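Local coordinates for protein FimX (PDB 3HV8) that carries an EAL domain and holds C2E in its pocket, at residues Y250-P255 and M259-S264. Sequence-based numbering, arbitrary orientation.
Sequences YYLQGP and MDYDFS. With C2E (9,9'-[(2R,3R,3aS,5S,7aR,9R,10R,10aS,12S,14aR)-3,5,10,12-tetrahydroxy-5,12-dioxidooctahydro-2H,7H-difuro[3,2-d:3',2'-j][1,3,7,9,2,8]tetraoxadiphosphacyclododecine-2,9-diyl]bis(2-amino-1,9-dihydro-6H-purin-6-one)), chain B.
A single water joins the hydroxyl of Y261 to the backbone of L252: it lies 2.7 Å from Y261 OH and donates to L252 O at 2.9 Å. The carbonyl also sits at the edge of the phenol ring, L252 O being 3.7 Å from Y261 CE2. Y261 holds its ring out toward 250-255 by placing CG opposite the backbone N (chi1 -172°), and there the side chains of Q253 and Y261 run antiparallel alongside each other. Q253 CB rests 3.9 Å from Y261 CD2, and the amide plane is tilted 63° from the ring. The CD1 edge of Y261 points at the face of F263, CD1 standing 3.6 Å above its centre, while P39 and I41 of strand 33-42 also touch the phenol. Y51 accompanies this pair, its OH hydrogen-bonded to Y261 N and its ring edge-to-face with F263. Y250 lays one ring face over a guanine of C2E, whose C6 is 3.4 Å above the ring plane, and Y250 N donates a nearly straight bond of 2.9 Å (168°) to C2E O6. Polar linkage between the segments thus runs through one water; the direct touch is the phenol edge against Q253 and L252 O.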
ATOM      1  N   TYR A 250      -7.444   9.542   8.653  1.00 26.64           N
ATOM      2  CA  TYR A 250      -7.106  10.378   9.796  1.00 31.15           C
ATOM      3  C   TYR A 250      -8.095  10.213  10.957  1.00 30.98           C
ATOM      4  O   TYR A 250      -7.710  10.327  12.120  1.00 34.56           O
ATOM      5  CB  TYR A 250      -7.036  11.855   9.377  1.00 30.60           C
ATOM      6  CG  TYR A 250      -5.886  12.227   8.469  1.00 31.37           C
ATOM      7  CD1 TYR A 250      -5.999  13.295   7.583  1.00 34.37           C
ATOM      8  CD2 TYR A 250      -4.685  11.525   8.494  1.00 33.08           C
ATOM      9  CE1 TYR A 250      -4.947  13.647   6.745  1.00 37.31           C
ATOM     10  CE2 TYR A 250      -3.632  11.873   7.660  1.00 36.91           C
ATOM     11  CZ  TYR A 250      -3.765  12.935   6.793  1.00 37.34           C
ATOM     12  OH  TYR A 250      -2.718  13.279   5.962  1.00 39.04           O
ATOM     13  N   TYR A 251      -9.361   9.960  10.640  1.00 31.19           N
ATOM     14  CA  TYR A 251     -10.396   9.792  11.672  1.00 30.42           C
ATOM     15  C   TYR A 251     -10.094   8.617  12.609  1.00 32.24           C
ATOM     16  O   TYR A 251     -10.390   8.674  13.804  1.00 36.25           O
ATOM     17  CB  TYR A 251     -11.784   9.624  11.050  1.00 34.42           C
ATOM     18  CG  TYR A 251     -12.930   9.846  12.022  1.00 39.31           C
ATOM     19  CD1 TYR A 251     -13.600   8.774  12.601  1.00 38.34           C
ATOM     20  CD2 TYR A 251     -13.340  11.133  12.354  1.00 35.58           C
ATOM     21  CE1 TYR A 251     -14.650   8.979  13.491  1.00 40.40           C
ATOM     22  CE2 TYR A 251     -14.391  11.350  13.244  1.00 40.09           C
ATOM     23  CZ  TYR A 251     -15.040  10.268  13.804  1.00 42.89           C
ATOM     24  OH  TYR A 251     -16.086  10.482  14.684  1.00 46.39           O
ATOM     25  N   LEU A 252      -9.501   7.560  12.064  0.50 29.24           N
ATOM     26  CA  LEU A 252      -9.111   6.400  12.855  0.50 30.33           C
ATOM     27  C   LEU A 252      -7.749   6.631  13.501  0.50 31.56           C
ATOM     28  O   LEU A 252      -7.607   6.559  14.724  0.50 33.36           O
ATOM     29  CB  LEU A 252      -9.092   5.143  11.978  0.50 28.41           C
ATOM     30  CG  LEU A 252     -10.451   4.883  11.325  0.50 31.52           C
ATOM     31  CD1 LEU A 252     -10.336   3.925  10.155  0.50 31.34           C
ATOM     32  CD2 LEU A 252     -11.438   4.359  12.369  0.50 29.65           C
ATOM     33  N   GLN A 253      -6.748   6.904  12.669  1.00 28.06           N
ATOM     34  CA  GLN A 253      -5.432   7.317  13.137  1.00 28.11           C
ATOM     35  C   GLN A 253      -4.619   7.694  11.914  1.00 29.68           C
ATOM     36  O   GLN A 253      -4.667   6.991  10.902  1.00 27.30           O
ATOM     37  CB  GLN A 253      -4.704   6.223  13.916  1.00 28.20           C
ATOM     38  CG  GLN A 253      -3.461   6.773  14.632  1.00 31.23           C
ATOM     39  CD  GLN A 253      -2.409   5.725  14.929  1.00 33.16           C
ATOM     40  OE1 GLN A 253      -1.400   5.626  14.227  1.00 37.70           O
ATOM     41  NE2 GLN A 253      -2.641   4.927  15.959  1.00 34.91           N
ATOM     42  N   GLY A 254      -3.875   8.791  11.988  1.00 30.31           N
ATOM     43  CA  GLY A 254      -2.976   9.156  10.904  1.00 26.75           C
ATOM     44  C   GLY A 254      -1.687   8.358  10.983  1.00 26.50           C
ATOM     45  O   GLY A 254      -1.498   7.575  11.922  1.00 28.73           O
ATOM     46  N   PRO A 255      -0.796   8.540   9.996  1.00 27.53           N
ATOM     47  CA  PRO A 255       0.507   7.865  10.020  1.00 26.04           C
ATOM     48  C   PRO A 255       1.303   8.234  11.266  1.00 32.17           C
ATOM     49  O   PRO A 255       1.288   9.406  11.642  1.00 32.31           O
ATOM     50  CB  PRO A 255       1.199   8.402   8.762  1.00 28.36           C
ATOM     51  CG  PRO A 255       0.070   8.815   7.852  1.00 29.36           C
ATOM     52  CD  PRO A 255      -0.981   9.352   8.778  1.00 27.48           C
ATOM     53  N   MET A 259       3.800   1.592  15.862  1.00 35.68           N
ATOM     54  CA  MET A 259       2.656   0.703  15.715  1.00 32.97           C
ATOM     55  C   MET A 259       2.033   0.420  17.077  1.00 34.65           C
ATOM     56  O   MET A 259       2.281  -0.627  17.677  1.00 36.96           O
ATOM     57  CB  MET A 259       3.073  -0.612  15.056  1.00 34.00           C
ATOM     58  CG  MET A 259       3.352  -0.497  13.558  1.00 34.75           C
ATOM     59  SD  MET A 259       3.902  -2.062  12.824  1.00 36.58           S
ATOM     60  CE  MET A 259       5.638  -2.045  13.251  1.00 40.28           C
ATOM     61  N   ASP A 260       1.232   1.355  17.570  1.00 34.26           N
ATOM     62  CA  ASP A 260       0.577   1.144  18.862  1.00 37.46           C
ATOM     63  C   ASP A 260      -0.923   1.417  18.835  1.00 41.98           C
ATOM     64  O   ASP A 260      -1.519   1.805  19.839  1.00 41.98           O
ATOM     65  CB  ASP A 260       1.285   1.899  20.007  1.00 45.37           C
ATOM     66  CG  ASP A 260       1.650   3.324  19.648  1.00 58.54           C
ATOM     67  OD1 ASP A 260       1.070   3.872  18.691  1.00 55.70           O
ATOM     68  OD2 ASP A 260       2.519   3.905  20.335  1.00 61.69           O
ATOM     69  N   TYR A 261      -1.533   1.187  17.679  1.00 32.93           N
ATOM     70  CA  TYR A 261      -2.975   1.295  17.539  1.00 34.98           C
ATOM     71  C   TYR A 261      -3.645   0.163  18.305  1.00 35.77           C
ATOM     72  O   TYR A 261      -3.176  -0.976  18.292  1.00 37.31           O
ATOM     73  CB  TYR A 261      -3.390   1.236  16.059  1.00 30.50           C
ATOM     74  CG  TYR A 261      -4.843   1.539  15.829  1.00 30.88           C
ATOM     75  CD1 TYR A 261      -5.762   0.519  15.585  1.00 29.15           C
ATOM     76  CD2 TYR A 261      -5.315   2.854  15.878  1.00 30.74           C
ATOM     77  CE1 TYR A 261      -7.094   0.798  15.381  1.00 33.51           C
ATOM     78  CE2 TYR A 261      -6.649   3.137  15.680  1.00 32.30           C
ATOM     79  CZ  TYR A 261      -7.534   2.111  15.436  1.00 30.31           C
ATOM     80  OH  TYR A 261      -8.866   2.387  15.236  1.00 36.14           O
ATOM     81  N   ASP A 262      -4.749   0.487  18.967  1.00 40.52           N
ATOM     82  CA  ASP A 262      -5.533  -0.504  19.679  1.00 41.08           C
ATOM     83  C   ASP A 262      -6.585  -1.091  18.743  1.00 38.88           C
ATOM     84  O   ASP A 262      -7.663  -0.522  18.582  1.00 39.95           O
ATOM     85  CB  ASP A 262      -6.200   0.149  20.894  1.00 46.17           C
ATOM     86  CG  ASP A 262      -6.815  -0.862  21.835  1.00 51.83           C
ATOM     87  OD1 ASP A 262      -6.694  -2.074  21.564  1.00 51.81           O
ATOM     88  OD2 ASP A 262      -7.418  -0.439  22.845  1.00 61.14           O
ATOM     89  N   PHE A 263      -6.271  -2.227  18.121  1.00 38.89           N
ATOM     90  CA  PHE A 263      -7.202  -2.868  17.191  1.00 39.96           C
ATOM     91  C   PHE A 263      -8.341  -3.578  17.925  1.00 46.00           C
ATOM     92  O   PHE A 263      -9.428  -3.764  17.376  1.00 46.84           O
ATOM     93  CB  PHE A 263      -6.475  -3.869  16.281  1.00 41.00           C
ATOM     94  CG  PHE A 263      -5.516  -3.234  15.305  1.00 37.13           C
ATOM     95  CD1 PHE A 263      -5.926  -2.891  14.021  1.00 31.06           C
ATOM     96  CD2 PHE A 263      -4.199  -3.002  15.663  1.00 33.42           C
ATOM     97  CE1 PHE A 263      -5.043  -2.312  13.129  1.00 30.50           C
ATOM     98  CE2 PHE A 263      -3.311  -2.425  14.774  1.00 30.59           C
ATOM     99  CZ  PHE A 263      -3.737  -2.082  13.507  1.00 31.37           C
ATOM    100  N   SER A 264      -8.085  -3.974  19.167  1.00 53.50           N
ATOM    101  CA  SER A 264      -9.069  -4.711  19.951  1.00 57.55           C
ATOM    102  C   SER A 264     -10.345  -3.898  20.132  1.00 65.00           C
ATOM    103  O   SER A 264     -10.331  -2.837  20.756  1.00 69.15           O
ATOM    104  CB  SER A 264      -8.495  -5.092  21.318  1.00 66.94           C
ATOM    105  OG  SER A 264      -8.475  -3.980  22.195  1.00 89.10           O
TER
HETATM  106  P1  C2E B 900      -1.084   6.972  -1.420  1.00 26.53           P
HETATM  107  O2P C2E B 900      -2.068   5.806  -1.895  1.00 35.94           O
HETATM  108  O1P C2E B 900      -1.705   8.241  -1.851  1.00 45.66           O
HETATM  109  O5' C2E B 900      -0.957   7.128   0.161  1.00 39.66           O
HETATM  110  C5' C2E B 900      -2.003   7.847   0.843  1.00 33.20           C
HETATM  111  C4' C2E B 900      -1.666   9.330   1.109  1.00 26.96           C
HETATM  112  O4' C2E B 900      -2.753   9.922   1.861  1.00 26.51           O
HETATM  113  C3' C2E B 900      -0.474   9.317   2.057  1.00 24.86           C
HETATM  114  O3' C2E B 900       0.394  10.416   1.741  1.00 22.26           O
HETATM  115  C2' C2E B 900      -1.103   9.429   3.466  1.00 26.46           C
HETATM  116  O2' C2E B 900      -0.267  10.066   4.413  1.00 29.30           O
HETATM  117  C1' C2E B 900      -2.327  10.294   3.164  1.00 24.07           C
HETATM  118  N9  C2E B 900      -3.440  10.123   4.085  1.00 25.74           N
HETATM  119  C8  C2E B 900      -3.650   9.081   4.956  1.00 28.31           C
HETATM  120  N7  C2E B 900      -4.846   9.186   5.488  1.00 27.53           N
HETATM  121  C5  C2E B 900      -5.444  10.311   4.996  1.00 25.77           C
HETATM  122  C6  C2E B 900      -6.700  10.922   5.213  1.00 28.14           C
HETATM  123  O6  C2E B 900      -7.565  10.434   5.943  1.00 26.79           O
HETATM  124  N1  C2E B 900      -6.935  12.065   4.553  1.00 29.93           N
HETATM  125  C2  C2E B 900      -6.017  12.619   3.716  1.00 34.87           C
HETATM  126  N2  C2E B 900      -6.334  13.787   3.073  1.00 38.87           N
HETATM  127  N3  C2E B 900      -4.847  12.062   3.505  1.00 32.40           N
HETATM  128  C4  C2E B 900      -4.545  10.918   4.120  1.00 25.32           C
HETATM  129  P11 C2E B 900       1.971  10.105   1.680  1.00 22.13           P
HETATM  130  O21 C2E B 900       2.713  11.464   1.397  1.00 25.37           O
HETATM  131  O11 C2E B 900       2.417   9.379   2.887  1.00 24.95           O
HETATM  132  O5A C2E B 900       2.129   9.106   0.459  1.00 21.85           O
HETATM  133  C5A C2E B 900       1.771   9.555  -0.856  1.00 22.65           C
HETATM  134  C4A C2E B 900       2.153   8.510  -1.902  1.00 21.67           C
HETATM  135  O4A C2E B 900       3.573   8.304  -1.867  1.00 21.59           O
HETATM  136  C3A C2E B 900       1.550   7.123  -1.671  1.00 24.28           C
HETATM  137  O3A C2E B 900       0.259   6.981  -2.252  1.00 25.12           O
HETATM  138  C2A C2E B 900       2.518   6.256  -2.478  1.00 21.33           C
HETATM  139  O2A C2E B 900       2.253   6.389  -3.886  1.00 23.31           O
HETATM  140  C1A C2E B 900       3.853   6.966  -2.226  1.00 21.14           C
HETATM  141  N91 C2E B 900       4.529   6.313  -1.112  1.00 20.76           N
HETATM  142  C81 C2E B 900       4.436   6.586   0.223  1.00 21.80           C
HETATM  143  N71 C2E B 900       5.214   5.763   0.870  1.00 20.90           N
HETATM  144  C51 C2E B 900       5.893   4.974  -0.016  1.00 21.56           C
HETATM  145  C61 C2E B 900       6.867   3.959   0.074  1.00 19.94           C
HETATM  146  O61 C2E B 900       7.256   3.486   1.149  1.00 22.69           O
HETATM  147  N11 C2E B 900       7.293   3.440  -1.108  1.00 20.23           N
HETATM  148  C21 C2E B 900       6.827   3.864  -2.323  1.00 20.31           C
HETATM  149  N21 C2E B 900       7.277   3.257  -3.461  1.00 23.07           N
HETATM  150  N31 C2E B 900       5.905   4.785  -2.422  1.00 21.11           N
HETATM  151  C41 C2E B 900       5.455   5.347  -1.294  1.00 20.14           C
HETATM  152  O   HOH W   1      -9.496   4.865  16.119  1.00 42.05           O